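Local coordinates for guanine deaminase (Escherichia coli, PDB 6OHB), which catalyses the zinc-dependent hydrolytic deamination of guanine to xanthine and ammonia, the single step of guanine degradation to xanthine, at residues Asp256-Gln264 with Glu284-Lys292; Gly166-Ala174 with Ser215-Leu225. One frame throughout, in Å; residues are numbered along the deposited sequence.

Contact 1 of 2, residues Asp256-Gln264 with Glu284-Lys292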
ATOM      1  N   ASP A 256      28.077 -11.226  22.795  1.00 67.18           N
ATOM      2  CA  ASP A 256      28.017  -9.762  22.769  1.00 65.36           C
ATOM      3  C   ASP A 256      26.872  -9.248  21.895  1.00 64.12           C
ATOM      4  O   ASP A 256      27.067  -8.438  20.989  1.00 62.15           O
ATOM      5  CB  ASP A 256      29.357  -9.192  22.308  1.00 65.69           C
ATOM      6  CG  ASP A 256      29.462  -7.683  22.528  1.00 74.74           C
ATOM      7  OD1 ASP A 256      28.674  -7.137  23.333  1.00 68.81           O
ATOM      8  OD2 ASP A 256      30.328  -7.043  21.891  1.00 64.96           O
ATOM      9  N   GLY A 257      25.661  -9.713  22.169  1.00 58.37           N
ATOM     10  CA  GLY A 257      24.479  -9.280  21.451  1.00 59.59           C
ATOM     11  C   GLY A 257      23.957 -10.333  20.488  1.00 61.34           C
ATOM     12  O   GLY A 257      24.415 -11.478  20.444  1.00 57.61           O
ATOM     13  N   TYR A 258      22.984  -9.904  19.682  1.00 58.02           N
ATOM     14  CA  TYR A 258      22.247 -10.820  18.815  1.00 55.61           C
ATOM     15  C   TYR A 258      23.119 -11.334  17.669  1.00 57.57           C
ATOM     16  O   TYR A 258      23.266 -12.549  17.478  1.00 50.44           O
ATOM     17  CB  TYR A 258      21.000 -10.105  18.287  1.00 50.75           C
ATOM     18  CG  TYR A 258      19.864 -10.989  17.810  1.00 46.45           C
ATOM     19  CD1 TYR A 258      20.076 -12.315  17.452  1.00 46.70           C
ATOM     20  CD2 TYR A 258      18.577 -10.476  17.690  1.00 46.64           C
ATOM     21  CE1 TYR A 258      19.031 -13.110  17.000  1.00 49.38           C
ATOM     22  CE2 TYR A 258      17.531 -11.258  17.241  1.00 49.37           C
ATOM     23  CZ  TYR A 258      17.761 -12.573  16.897  1.00 52.47           C
ATOM     24  OH  TYR A 258      16.712 -13.345  16.454  1.00 55.38           O
ATOM     25  N   LEU A 259      23.688 -10.422  16.876  1.00 55.24           N
ATOM     26  CA  LEU A 259      24.475 -10.846  15.721  1.00 49.23           C
ATOM     27  C   LEU A 259      25.684 -11.676  16.134  1.00 58.39           C
ATOM     28  O   LEU A 259      26.122 -12.557  15.379  1.00 59.10           O
ATOM     29  CB  LEU A 259      24.919  -9.625  14.910  1.00 51.06           C
ATOM     30  CG  LEU A 259      25.885  -9.872  13.741  1.00 49.94           C
ATOM     31  CD1 LEU A 259      25.293 -10.824  12.710  1.00 46.05           C
ATOM     32  CD2 LEU A 259      26.310  -8.566  13.091  1.00 48.92           C
ATOM     33  N   ASP A 260      26.228 -11.427  17.325  1.00 55.22           N
ATOM     34  CA  ASP A 260      27.410 -12.168  17.744  1.00 59.89           C
ATOM     35  C   ASP A 260      27.109 -13.631  18.032  1.00 57.40           C
ATOM     36  O   ASP A 260      28.017 -14.463  17.936  1.00 61.37           O
ATOM     37  CB  ASP A 260      28.048 -11.518  18.970  1.00 61.13           C
ATOM     38  CG  ASP A 260      29.395 -12.132  19.312  1.00 72.22           C
ATOM     39  OD1 ASP A 260      30.392 -11.791  18.637  1.00 70.52           O
ATOM     40  OD2 ASP A 260      29.453 -12.957  20.251  1.00 71.46           O
ATOM     41  N   VAL A 261      25.861 -13.972  18.351  1.00 55.98           N
ATOM     42  CA  VAL A 261      25.502 -15.382  18.485  1.00 60.90           C
ATOM     43  C   VAL A 261      25.700 -16.100  17.156  1.00 60.58           C
ATOM     44  O   VAL A 261      26.288 -17.186  17.100  1.00 64.94           O
ATOM     45  CB  VAL A 261      24.058 -15.531  18.993  1.00 60.77           C
ATOM     46  CG1 VAL A 261      23.738 -17.002  19.232  1.00 57.20           C
ATOM     47  CG2 VAL A 261      23.853 -14.710  20.254  1.00 57.95           C
ATOM     48  N   TYR A 262      25.218 -15.496  16.064  1.00 52.07           N
ATOM     49  CA  TYR A 262      25.401 -16.096  14.748  1.00 56.17           C
ATOM     50  C   TYR A 262      26.865 -16.081  14.340  1.00 55.07           C
ATOM     51  O   TYR A 262      27.363 -17.049  13.753  1.00 51.13           O
ATOM     52  CB  TYR A 262      24.569 -15.348  13.705  1.00 53.60           C
ATOM     53  CG  TYR A 262      23.081 -15.393  13.930  1.00 51.99           C
ATOM     54  CD1 TYR A 262      22.421 -16.599  14.133  1.00 47.93           C
ATOM     55  CD2 TYR A 262      22.334 -14.224  13.935  1.00 50.64           C
ATOM     56  CE1 TYR A 262      21.052 -16.636  14.340  1.00 54.32           C
ATOM     57  CE2 TYR A 262      20.967 -14.249  14.139  1.00 52.06           C
ATOM     58  CZ  TYR A 262      20.332 -15.454  14.342  1.00 52.72           C
ATOM     59  OH  TYR A 262      18.971 -15.469  14.543  1.00 54.07           O
ATOM     60  N   HIS A 263      27.573 -14.998  14.671  1.00 55.05           N
ATOM     61  CA  HIS A 263      28.968 -14.851  14.264  1.00 57.01           C
ATOM     62  C   HIS A 263      29.864 -15.890  14.930  1.00 58.81           C
ATOM     63  O   HIS A 263      30.737 -16.470  14.273  1.00 57.75           O
ATOM     64  CB  HIS A 263      29.453 -13.435  14.578  1.00 61.46           C
ATOM     65  CG  HIS A 263      30.866 -13.167  14.162  1.00 64.43           C
ATOM     66  ND1 HIS A 263      31.258 -13.125  12.840  1.00 66.63           N
ATOM     67  CD2 HIS A 263      31.979 -12.914  14.891  1.00 63.97           C
ATOM     68  CE1 HIS A 263      32.552 -12.864  12.775  1.00 64.56           C
ATOM     69  NE2 HIS A 263      33.012 -12.731  14.006  1.00 65.87           N
ATOM     70  N   GLN A 264      29.676 -16.128  16.235  1.00 56.70           N
ATOM     71  CA  GLN A 264      30.519 -17.091  16.941  1.00 61.34           C
ATOM     72  C   GLN A 264      30.279 -18.511  16.448  1.00 58.61           C
ATOM     73  O   GLN A 264      31.185 -19.348  16.513  1.00 61.32           O
ATOM     74  CB  GLN A 264      30.282 -17.012  18.452  1.00 63.63           C
ATOM     75  CG  GLN A 264      30.752 -15.716  19.109  1.00 61.22           C
ATOM     76  CD  GLN A 264      32.171 -15.323  18.729  1.00 66.37           C
ATOM     77  OE1 GLN A 264      33.078 -16.158  18.700  1.00 67.22           O
ATOM     78  NE2 GLN A 264      32.369 -14.041  18.439  1.00 62.17           N
ATOM     79  N   GLU A 284      27.224  -4.092  15.438  1.00 58.31           N
ATOM     80  CA  GLU A 284      26.641  -5.094  14.551  1.00 60.18           C
ATOM     81  C   GLU A 284      26.682  -4.640  13.096  1.00 57.38           C
ATOM     82  O   GLU A 284      26.892  -5.461  12.193  1.00 52.21           O
ATOM     83  CB  GLU A 284      25.211  -5.400  14.992  1.00 55.10           C
ATOM     84  CG  GLU A 284      25.131  -6.149  16.315  1.00 55.61           C
ATOM     85  CD  GLU A 284      23.771  -6.023  16.982  1.00 58.90           C
ATOM     86  OE1 GLU A 284      23.118  -4.967  16.821  1.00 59.41           O
ATOM     87  OE2 GLU A 284      23.359  -6.978  17.675  1.00 52.72           O
ATOM     88  N   TRP A 285      26.487  -3.341  12.846  1.00 58.04           N
ATOM     89  CA  TRP A 285      26.674  -2.807  11.500  1.00 59.82           C
ATOM     90  C   TRP A 285      28.086  -3.093  11.002  1.00 60.69           C
ATOM     91  O   TRP A 285      28.280  -3.603   9.888  1.00 55.98           O
ATOM     92  CB  TRP A 285      26.407  -1.300  11.486  1.00 60.66           C
ATOM     93  CG  TRP A 285      24.962  -0.896  11.428  1.00 58.33           C
ATOM     94  CD1 TRP A 285      24.251  -0.256  12.404  1.00 57.20           C
ATOM     95  CD2 TRP A 285      24.060  -1.078  10.329  1.00 59.48           C
ATOM     96  NE1 TRP A 285      22.961  -0.040  11.987  1.00 61.13           N
ATOM     97  CE2 TRP A 285      22.817  -0.533  10.716  1.00 62.51           C
ATOM     98  CE3 TRP A 285      24.178  -1.653   9.059  1.00 56.17           C
ATOM     99  CZ2 TRP A 285      21.702  -0.546   9.879  1.00 51.61           C
ATOM    100  CZ3 TRP A 285      23.071  -1.666   8.229  1.00 52.22           C
ATOM    101  CH2 TRP A 285      21.849  -1.115   8.643  1.00 55.34           C
ATOM    102  N   ASP A 286      29.093  -2.778  11.829  1.00 62.02           N
ATOM    103  CA  ASP A 286      30.479  -3.002  11.419  1.00 58.91           C
ATOM    104  C   ASP A 286      30.786  -4.487  11.243  1.00 53.59           C
ATOM    105  O   ASP A 286      31.567  -4.854  10.358  1.00 52.64           O
ATOM    106  CB  ASP A 286      31.444  -2.383  12.434  1.00 56.50           C
ATOM    107  CG  ASP A 286      31.258  -0.882  12.584  1.00 63.29           C
ATOM    108  OD1 ASP A 286      30.711  -0.244  11.657  1.00 61.15           O
ATOM    109  OD2 ASP A 286      31.675  -0.337  13.630  1.00 68.34           O
ATOM    110  N   ARG A 287      30.193  -5.348  12.072  1.00 50.20           N
ATOM    111  CA  ARG A 287      30.405  -6.788  11.926  1.00 53.77           C
ATOM    112  C   ARG A 287      29.803  -7.307  10.625  1.00 56.18           C
ATOM    113  O   ARG A 287      30.429  -8.108   9.919  1.00 53.05           O
ATOM    114  CB  ARG A 287      29.824  -7.522  13.134  1.00 48.97           C
ATOM    115  CG  ARG A 287      29.987  -9.035  13.122  1.00 52.25           C
ATOM    116  CD  ARG A 287      31.429  -9.484  13.391  1.00 64.43           C
ATOM    117  NE  ARG A 287      31.902  -9.290  14.768  1.00 66.43           N
ATOM    118  CZ  ARG A 287      31.319  -9.767  15.870  1.00 74.41           C
ATOM    119  NH1 ARG A 287      30.210 -10.493  15.806  1.00 66.79           N
ATOM    120  NH2 ARG A 287      31.859  -9.521  17.058  1.00 76.78           N
ATOM    121  N   LEU A 288      28.580  -6.880  10.299  1.00 55.66           N
ATOM    122  CA  LEU A 288      27.986  -7.257   9.022  1.00 51.78           C
ATOM    123  C   LEU A 288      28.841  -6.772   7.859  1.00 52.85           C
ATOM    124  O   LEU A 288      29.016  -7.483   6.864  1.00 50.03           O
ATOM    125  CB  LEU A 288      26.570  -6.697   8.909  1.00 51.25           C
ATOM    126  CG  LEU A 288      25.486  -7.363   9.756  1.00 47.55           C
ATOM    127  CD1 LEU A 288      24.144  -6.686   9.514  1.00 47.41           C
ATOM    128  CD2 LEU A 288      25.408  -8.854   9.461  1.00 49.06           C
ATOM    129  N   SER A 289      29.401  -5.568   7.978  1.00 49.48           N
ATOM    130  CA  SER A 289      30.130  -4.996   6.857  1.00 46.44           C
ATOM    131  C   SER A 289      31.501  -5.635   6.681  1.00 53.38           C
ATOM    132  O   SER A 289      31.968  -5.779   5.547  1.00 56.29           O
ATOM    133  CB  SER A 289      30.270  -3.488   7.049  1.00 52.90           C
ATOM    134  OG  SER A 289      31.386  -2.976   6.343  1.00 55.13           O
ATOM    135  N   GLU A 290      32.149  -6.038   7.777  1.00 52.18           N
ATOM    136  CA  GLU A 290      33.460  -6.670   7.672  1.00 58.73           C
ATOM    137  C   GLU A 290      33.352  -8.107   7.170  1.00 53.72           C
ATOM    138  O   GLU A 290      34.216  -8.568   6.415  1.00 50.44           O
ATOM    139  CB  GLU A 290      34.173  -6.632   9.027  1.00 49.40           C
ATOM    140  N   THR A 291      32.310  -8.826   7.590  1.00 42.70           N
ATOM    141  CA  THR A 291      32.068 -10.194   7.145  1.00 46.68           C
ATOM    142  C   THR A 291      31.339 -10.277   5.807  1.00 48.60           C
ATOM    143  O   THR A 291      31.093 -11.389   5.329  1.00 41.99           O
ATOM    144  CB  THR A 291      31.279 -10.963   8.212  1.00 52.42           C
ATOM    145  OG1 THR A 291      30.018 -10.317   8.441  1.00 51.10           O
ATOM    146  CG2 THR A 291      32.062 -11.015   9.515  1.00 50.52           C
ATOM    147  N   LYS A 292      30.961  -9.140   5.214  1.00 55.40           N
ATOM    148  CA  LYS A 292      30.311  -9.109   3.898  1.00 50.19           C
ATOM    149  C   LYS A 292      28.978  -9.857   3.911  1.00 51.98           C
ATOM    150  O   LYS A 292      28.597 -10.503   2.932  1.00 54.33           O
ATOM    151  CB  LYS A 292      31.239  -9.654   2.806  1.00 56.30           C
ATOM    152  CG  LYS A 292      32.519  -8.840   2.623  1.00 50.61           C
ATOM    153  CD  LYS A 292      33.412  -9.430   1.543  1.00 59.80           C
ATOM    154  CE  LYS A 292      34.786  -8.776   1.542  1.00 62.07           C
ATOM    155  NZ  LYS A 292      34.794  -7.505   0.766  1.00 66.67           N
TER
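The guanidinium of Arg-287 stacks on one residue of helix 258-264 and bonds to another. It lies over the imidazole of His-263, group centres 3.9 Å apart and planes 22° from parallel. Bends at chi2 and chi3 fold the arginine chain back, which also puts CD of Arg-287 almost exactly above the centre of the His-263 ring, a CH-pi contact of 3.5 Å. Meanwhile the end of the same group grips Asp-260: Arg-287 NH1 and NH2 both bond to Asp-260 OD1, each at 3.1 Å, on the anti side of the carboxylate. Gln-264 NE2 reaches Asp-260 OD1 from the syn side at 3.0 Å, giving the oxygen three donors, which would limit the carboxylate's rotation. His-263 ND1 hydrogen-bonds to Thr-268 OG1, and Thr-291 CG2 approaches His-263 CE1 obliquely at 3.8 Å. Apolar packing flanks this polar cluster. Leu-259, its CG anti to the backbone N (chi1 174°), directs CD2 between the helices, 3.6 Å from Leu-288 CG and 3.7 Å from Arg-287 CB. The axes of segments 258-264 and 284-290, 10.2 Å apart and inclined at 30°, run broadly parallel, as expected of neighbouring helices on the outside of the TIM-barrel-like fold of amidohydrolases.

Contact 2 of 2, residues Gly166-Ala174 with Ser215-Leu225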
ATOM      1  N   GLY A 166      15.285 -23.752   2.194  1.00 46.52           N
ATOM      2  CA  GLY A 166      15.843 -24.663   3.172  1.00 50.03           C
ATOM      3  C   GLY A 166      14.836 -24.980   4.251  1.00 49.90           C
ATOM      4  O   GLY A 166      13.834 -24.277   4.424  1.00 49.35           O
ATOM      5  N   LYS A 167      15.117 -26.060   4.974  1.00 49.39           N
ATOM      6  CA  LYS A 167      14.278 -26.486   6.085  1.00 50.95           C
ATOM      7  C   LYS A 167      14.531 -25.623   7.315  1.00 51.85           C
ATOM      8  O   LYS A 167      15.676 -25.298   7.639  1.00 51.74           O
ATOM      9  CB  LYS A 167      14.546 -27.954   6.409  1.00 54.31           C
ATOM     10  CG  LYS A 167      13.814 -28.481   7.621  1.00 57.65           C
ATOM     11  CD  LYS A 167      14.470 -29.752   8.134  1.00 60.96           C
ATOM     12  CE  LYS A 167      14.996 -29.568   9.548  1.00 60.30           C
ATOM     13  NZ  LYS A 167      13.903 -29.293  10.514  1.00 56.86           N
ATOM     14  N   VAL A 168      13.450 -25.260   8.007  1.00 56.07           N
ATOM     15  CA  VAL A 168      13.570 -24.477   9.230  1.00 56.56           C
ATOM     16  C   VAL A 168      14.161 -25.349  10.330  1.00 55.80           C
ATOM     17  O   VAL A 168      13.738 -26.494  10.531  1.00 53.35           O
ATOM     18  CB  VAL A 168      12.204 -23.914   9.648  1.00 57.43           C
ATOM     19  CG1 VAL A 168      12.320 -23.180  10.976  1.00 55.70           C
ATOM     20  CG2 VAL A 168      11.649 -22.995   8.578  1.00 57.74           C
ATOM     21  N   MET A 169      15.173 -24.825  11.017  1.00 56.39           N
ATOM     22  CA  MET A 169      15.763 -25.479  12.177  1.00 60.12           C
ATOM     23  C   MET A 169      15.269 -24.770  13.433  1.00 58.06           C
ATOM     24  O   MET A 169      15.558 -23.584  13.630  1.00 56.18           O
ATOM     25  CB  MET A 169      17.290 -25.446  12.088  1.00 60.23           C
ATOM     26  CG  MET A 169      17.848 -26.058  10.806  1.00 51.18           C
ATOM     27  SD  MET A 169      19.638 -25.875  10.624  1.00 60.18           S
ATOM     28  CE  MET A 169      20.186 -26.128  12.305  1.00 56.20           C
ATOM     29  N   MET A 170      14.534 -25.494  14.278  1.00 62.31           N
ATOM     30  CA  MET A 170      14.024 -24.933  15.531  1.00 61.19           C
ATOM     31  C   MET A 170      13.707 -26.070  16.494  1.00 65.62           C
ATOM     32  O   MET A 170      12.843 -26.904  16.203  1.00 61.22           O
ATOM     33  CB  MET A 170      12.788 -24.064  15.279  1.00 61.33           C
ATOM     34  CG  MET A 170      11.768 -24.674  14.331  1.00 67.79           C
ATOM     35  SD  MET A 170      10.308 -23.637  14.097  1.00 72.47           S
ATOM     36  CE  MET A 170      10.027 -23.081  15.770  1.00 56.67           C
ATOM     37  N   ASP A 171      14.391 -26.104  17.643  1.00 60.71           N
ATOM     38  CA  ASP A 171      14.233 -27.206  18.590  1.00 68.09           C
ATOM     39  C   ASP A 171      13.756 -26.776  19.975  1.00 68.81           C
ATOM     40  O   ASP A 171      13.681 -27.624  20.872  1.00 68.38           O
ATOM     41  CB  ASP A 171      15.541 -28.002  18.711  1.00 57.50           C
ATOM     42  CG  ASP A 171      16.662 -27.213  19.366  1.00 66.42           C
ATOM     43  OD1 ASP A 171      16.568 -25.970  19.440  1.00 69.43           O
ATOM     44  OD2 ASP A 171      17.649 -27.845  19.803  1.00 72.33           O
ATOM     45  N   ARG A 172      13.431 -25.501  20.184  1.00 66.85           N
ATOM     46  CA  ARG A 172      12.972 -25.064  21.497  1.00 61.56           C
ATOM     47  C   ARG A 172      12.082 -23.834  21.361  1.00 64.71           C
ATOM     48  O   ARG A 172      12.043 -23.183  20.313  1.00 62.96           O
ATOM     49  CB  ARG A 172      14.153 -24.773  22.432  1.00 56.46           C
ATOM     50  CG  ARG A 172      14.883 -23.479  22.133  1.00 56.97           C
ATOM     51  CD  ARG A 172      16.058 -23.287  23.076  1.00 55.33           C
ATOM     52  NE  ARG A 172      16.809 -22.074  22.774  1.00 57.56           N
ATOM     53  CZ  ARG A 172      17.900 -21.686  23.431  1.00 62.25           C
ATOM     54  NH1 ARG A 172      18.372 -22.417  24.431  1.00 59.41           N
ATOM     55  NH2 ARG A 172      18.520 -20.566  23.085  1.00 60.77           N
ATOM     56  N   ASN A 173      11.344 -23.547  22.440  1.00 65.25           N
ATOM     57  CA  ASN A 173      10.548 -22.322  22.580  1.00 55.17           C
ATOM     58  C   ASN A 173       9.474 -22.209  21.500  1.00 58.04           C
ATOM     59  O   ASN A 173       9.244 -21.138  20.934  1.00 57.41           O
ATOM     60  CB  ASN A 173      11.441 -21.081  22.588  1.00 62.09           C
ATOM     61  CG  ASN A 173      12.232 -20.943  23.868  1.00 65.82           C
ATOM     62  OD1 ASN A 173      11.751 -21.299  24.945  1.00 74.71           O
ATOM     63  ND2 ASN A 173      13.451 -20.431  23.764  1.00 58.55           N
ATOM     64  N   ALA A 174       8.788 -23.313  21.235  1.00 51.69           N
ATOM     65  CA  ALA A 174       7.692 -23.333  20.279  1.00 58.69           C
ATOM     66  C   ALA A 174       6.880 -24.594  20.521  1.00 62.70           C
ATOM     67  O   ALA A 174       7.385 -25.546  21.127  1.00 61.12           O
ATOM     68  CB  ALA A 174       8.214 -23.291  18.832  1.00 60.71           C
ATOM     69  N   SER A 215      18.540 -24.208  20.263  1.00 61.98           N
ATOM     70  CA  SER A 215      19.442 -24.491  21.365  1.00 63.16           C
ATOM     71  C   SER A 215      20.891 -24.287  20.922  1.00 67.76           C
ATOM     72  O   SER A 215      21.183 -24.226  19.725  1.00 62.82           O
ATOM     73  CB  SER A 215      19.235 -25.922  21.848  1.00 58.34           C
ATOM     74  OG  SER A 215      19.628 -26.844  20.847  1.00 64.47           O
ATOM     75  N   PRO A 216      21.823 -24.166  21.872  1.00 71.91           N
ATOM     76  CA  PRO A 216      23.245 -24.169  21.484  1.00 70.48           C
ATOM     77  C   PRO A 216      23.648 -25.402  20.688  1.00 68.73           C
ATOM     78  O   PRO A 216      24.492 -25.300  19.785  1.00 64.01           O
ATOM     79  CB  PRO A 216      23.975 -24.089  22.832  1.00 66.93           C
ATOM     80  CG  PRO A 216      23.002 -23.376  23.731  1.00 69.32           C
ATOM     81  CD  PRO A 216      21.632 -23.831  23.294  1.00 67.59           C
ATOM     82  N   GLU A 217      23.046 -26.560  20.977  1.00 67.99           N
ATOM     83  CA  GLU A 217      23.335 -27.768  20.207  1.00 67.56           C
ATOM     84  C   GLU A 217      22.915 -27.610  18.751  1.00 66.59           C
ATOM     85  O   GLU A 217      23.666 -27.964  17.832  1.00 66.77           O
ATOM     86  CB  GLU A 217      22.628 -28.970  20.838  1.00 63.39           C
ATOM     87  CG  GLU A 217      23.345 -29.544  22.044  1.00 71.85           C
ATOM     88  CD  GLU A 217      23.376 -28.581  23.215  1.00 79.87           C
ATOM     89  OE1 GLU A 217      22.295 -28.269  23.764  1.00 71.54           O
ATOM     90  OE2 GLU A 217      24.482 -28.119  23.570  1.00 81.02           O
ATOM     91  N   GLN A 218      21.718 -27.067  18.520  1.00 68.87           N
ATOM     92  CA  GLN A 218      21.257 -26.873  17.150  1.00 65.08           C
ATOM     93  C   GLN A 218      22.076 -25.810  16.427  1.00 63.62           C
ATOM     94  O   GLN A 218      22.344 -25.940  15.227  1.00 65.67           O
ATOM     95  CB  GLN A 218      19.776 -26.509  17.143  1.00 65.25           C
ATOM     96  CG  GLN A 218      19.165 -26.526  15.758  1.00 59.72           C
ATOM     97  CD  GLN A 218      17.660 -26.421  15.793  1.00 62.04           C
ATOM     98  OE1 GLN A 218      17.111 -25.356  16.078  1.00 53.19           O
ATOM     99  NE2 GLN A 218      16.981 -27.525  15.496  1.00 62.31           N
ATOM    100  N   MET A 219      22.469 -24.744  17.129  1.00 61.20           N
ATOM    101  CA  MET A 219      23.342 -23.750  16.514  1.00 62.52           C
ATOM    102  C   MET A 219      24.667 -24.379  16.100  1.00 66.87           C
ATOM    103  O   MET A 219      25.207 -24.067  15.027  1.00 69.85           O
ATOM    104  CB  MET A 219      23.567 -22.575  17.469  1.00 65.88           C
ATOM    105  CG  MET A 219      22.323 -21.722  17.740  1.00 70.09           C
ATOM    106  SD  MET A 219      21.704 -20.744  16.339  1.00 70.68           S
ATOM    107  CE  MET A 219      23.105 -19.681  15.992  1.00 62.92           C
ATOM    108  N   ALA A 220      25.194 -25.292  16.926  1.00 66.60           N
ATOM    109  CA  ALA A 220      26.413 -26.006  16.551  1.00 67.95           C
ATOM    110  C   ALA A 220      26.187 -26.896  15.334  1.00 61.38           C
ATOM    111  O   ALA A 220      27.063 -27.001  14.465  1.00 61.84           O
ATOM    112  CB  ALA A 220      26.926 -26.834  17.731  1.00 65.29           C
ATOM    113  N   MET A 221      25.015 -27.535  15.242  1.00 57.07           N
ATOM    114  CA  MET A 221      24.720 -28.349  14.062  1.00 59.98           C
ATOM    115  C   MET A 221      24.636 -27.493  12.797  1.00 58.16           C
ATOM    116  O   MET A 221      25.101 -27.904  11.727  1.00 65.66           O
ATOM    117  CB  MET A 221      23.421 -29.134  14.265  1.00 64.44           C
ATOM    118  CG  MET A 221      23.515 -30.243  15.305  1.00 67.50           C
ATOM    119  SD  MET A 221      24.865 -31.399  14.993  1.00 64.93           S
ATOM    120  CE  MET A 221      24.028 -32.976  15.128  1.00 57.41           C
ATOM    121  N   ALA A 222      24.048 -26.300  12.900  1.00 54.71           N
ATOM    122  CA  ALA A 222      24.000 -25.402  11.747  1.00 59.38           C
ATOM    123  C   ALA A 222      25.399 -24.960  11.333  1.00 59.62           C
ATOM    124  O   ALA A 222      25.715 -24.905  10.135  1.00 50.71           O
ATOM    125  CB  ALA A 222      23.129 -24.186  12.056  1.00 50.58           C
ATOM    126  N   GLN A 223      26.244 -24.627  12.315  1.00 59.31           N
ATOM    127  CA  GLN A 223      27.641 -24.311  12.032  1.00 56.13           C
ATOM    128  C   GLN A 223      28.327 -25.465  11.311  1.00 60.86           C
ATOM    129  O   GLN A 223      29.070 -25.257  10.340  1.00 54.09           O
ATOM    130  CB  GLN A 223      28.366 -23.990  13.338  1.00 57.99           C
ATOM    131  CG  GLN A 223      29.874 -23.849  13.215  1.00 63.12           C
ATOM    132  CD  GLN A 223      30.514 -23.350  14.497  1.00 64.07           C
ATOM    133  OE1 GLN A 223      30.054 -23.662  15.596  1.00 65.79           O
ATOM    134  NE2 GLN A 223      31.575 -22.563  14.364  1.00 62.93           N
ATOM    135  N   ARG A 224      28.079 -26.691  11.773  1.00 60.44           N
ATOM    136  CA  ARG A 224      28.663 -27.870  11.144  1.00 62.14           C
ATOM    137  C   ARG A 224      28.215 -28.000   9.694  1.00 61.15           C
ATOM    138  O   ARG A 224      29.029 -28.265   8.801  1.00 63.66           O
ATOM    139  CB  ARG A 224      28.284 -29.110  11.949  1.00 63.58           C
ATOM    140  CG  ARG A 224      28.704 -30.430  11.345  1.00 66.92           C
ATOM    141  CD  ARG A 224      28.586 -31.523  12.394  1.00 70.87           C
ATOM    142  NE  ARG A 224      28.652 -32.860  11.816  1.00 75.58           N
ATOM    143  CZ  ARG A 224      28.107 -33.935  12.378  1.00 77.89           C
ATOM    144  NH1 ARG A 224      27.460 -33.825  13.534  1.00 62.63           N
ATOM    145  NH2 ARG A 224      28.211 -35.119  11.786  1.00 74.10           N
ATOM    146  N   LEU A 225      26.913 -27.823   9.445  1.00 60.85           N
ATOM    147  CA  LEU A 225      26.398 -27.898   8.081  1.00 54.95           C
ATOM    148  C   LEU A 225      27.055 -26.856   7.188  1.00 53.34           C
ATOM    149  O   LEU A 225      27.406 -27.147   6.038  1.00 57.63           O
ATOM    150  CB  LEU A 225      24.881 -27.725   8.076  1.00 59.97           C
ATOM    151  CG  LEU A 225      24.081 -28.945   8.533  1.00 60.50           C
ATOM    152  CD1 LEU A 225      22.690 -28.537   8.974  1.00 52.89           C
ATOM    153  CD2 LEU A 225      24.021 -29.996   7.434  1.00 62.01           C
TER
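The end of strand 164-169 and the loop beyond it run past the N-terminus of helix 216-228, the backbones approaching most closely at Asp-171 and Ser-215, 6.5 Å between their CA atoms. The motif is a helix N-cap: Ser-215 OG accepts a bond from Gln-218 N, and a carboxylate from a neighbouring loop of the barrel reinforces it. Asp-171, its CG lodged between backbone N and carbonyl carbon (chi1 68°), presents both oxygens to the same serine. Asp-171 OD1 takes the Ser-215 backbone N-H at 2.8 Å through its syn lone pair, with an N-H...O angle of 158°, while OD2 receives the hydroxyl; the modelled 2.5 Å between Ser-215 OG and Asp-171 OD2 is very short, and its exact length is doubtful. A negative group here would probably also interact favourably with the helix dipole.

Further along, Gln-218 extends toward the strand and stacks its amide on the Asp-171 carboxylate, the planes 29° apart. The amide is held from outside, NE2 giving a bond to Asp-180 and OE1 taking one from Ser-214. Met-169, nearer the strand, bends at chi3 and brings CE 3.5 Å from Ala-222 CB and 3.6 Å from Gln-218 CG; Ile-206 of strand 203-208 also packs against Met-169 and Ala-222, so the methionine lies in the layer between barrel strands and outer helix. Next to Asp-171, Arg-172, extended from CG to NE, bonds to Pro-212 O through NE and turns one guanidinium face to Ser-215 CA. The capping bond itself spans 3.1 Å from Gln-218 N to Ser-215 OG.

Overall arrangement
Both segments of contact 2 precede those of contact 1 in the sequence; all four lie within the amidohydrolase range, and the centres of the two contacts are about 18 Å apart. Contact 2 joins the end of strand 164-169 to helix 216-228, which leads on to strand 233-238; contact 1 pairs helix 258-264 with helix 282-290, two helices that follow that strand. They touch directly where Met-219 CE rests 3.7 Å from Tyr-262 CD1. Each also borders the probable substrate pocket: Tyr-258 packs on Phe-210 and Cys-239, and Met-170 on Arg-209. Together they pack neighbouring outer helices and loops of one TIM-barrel-like domain around strands 164-169, 203-208 and 233-238.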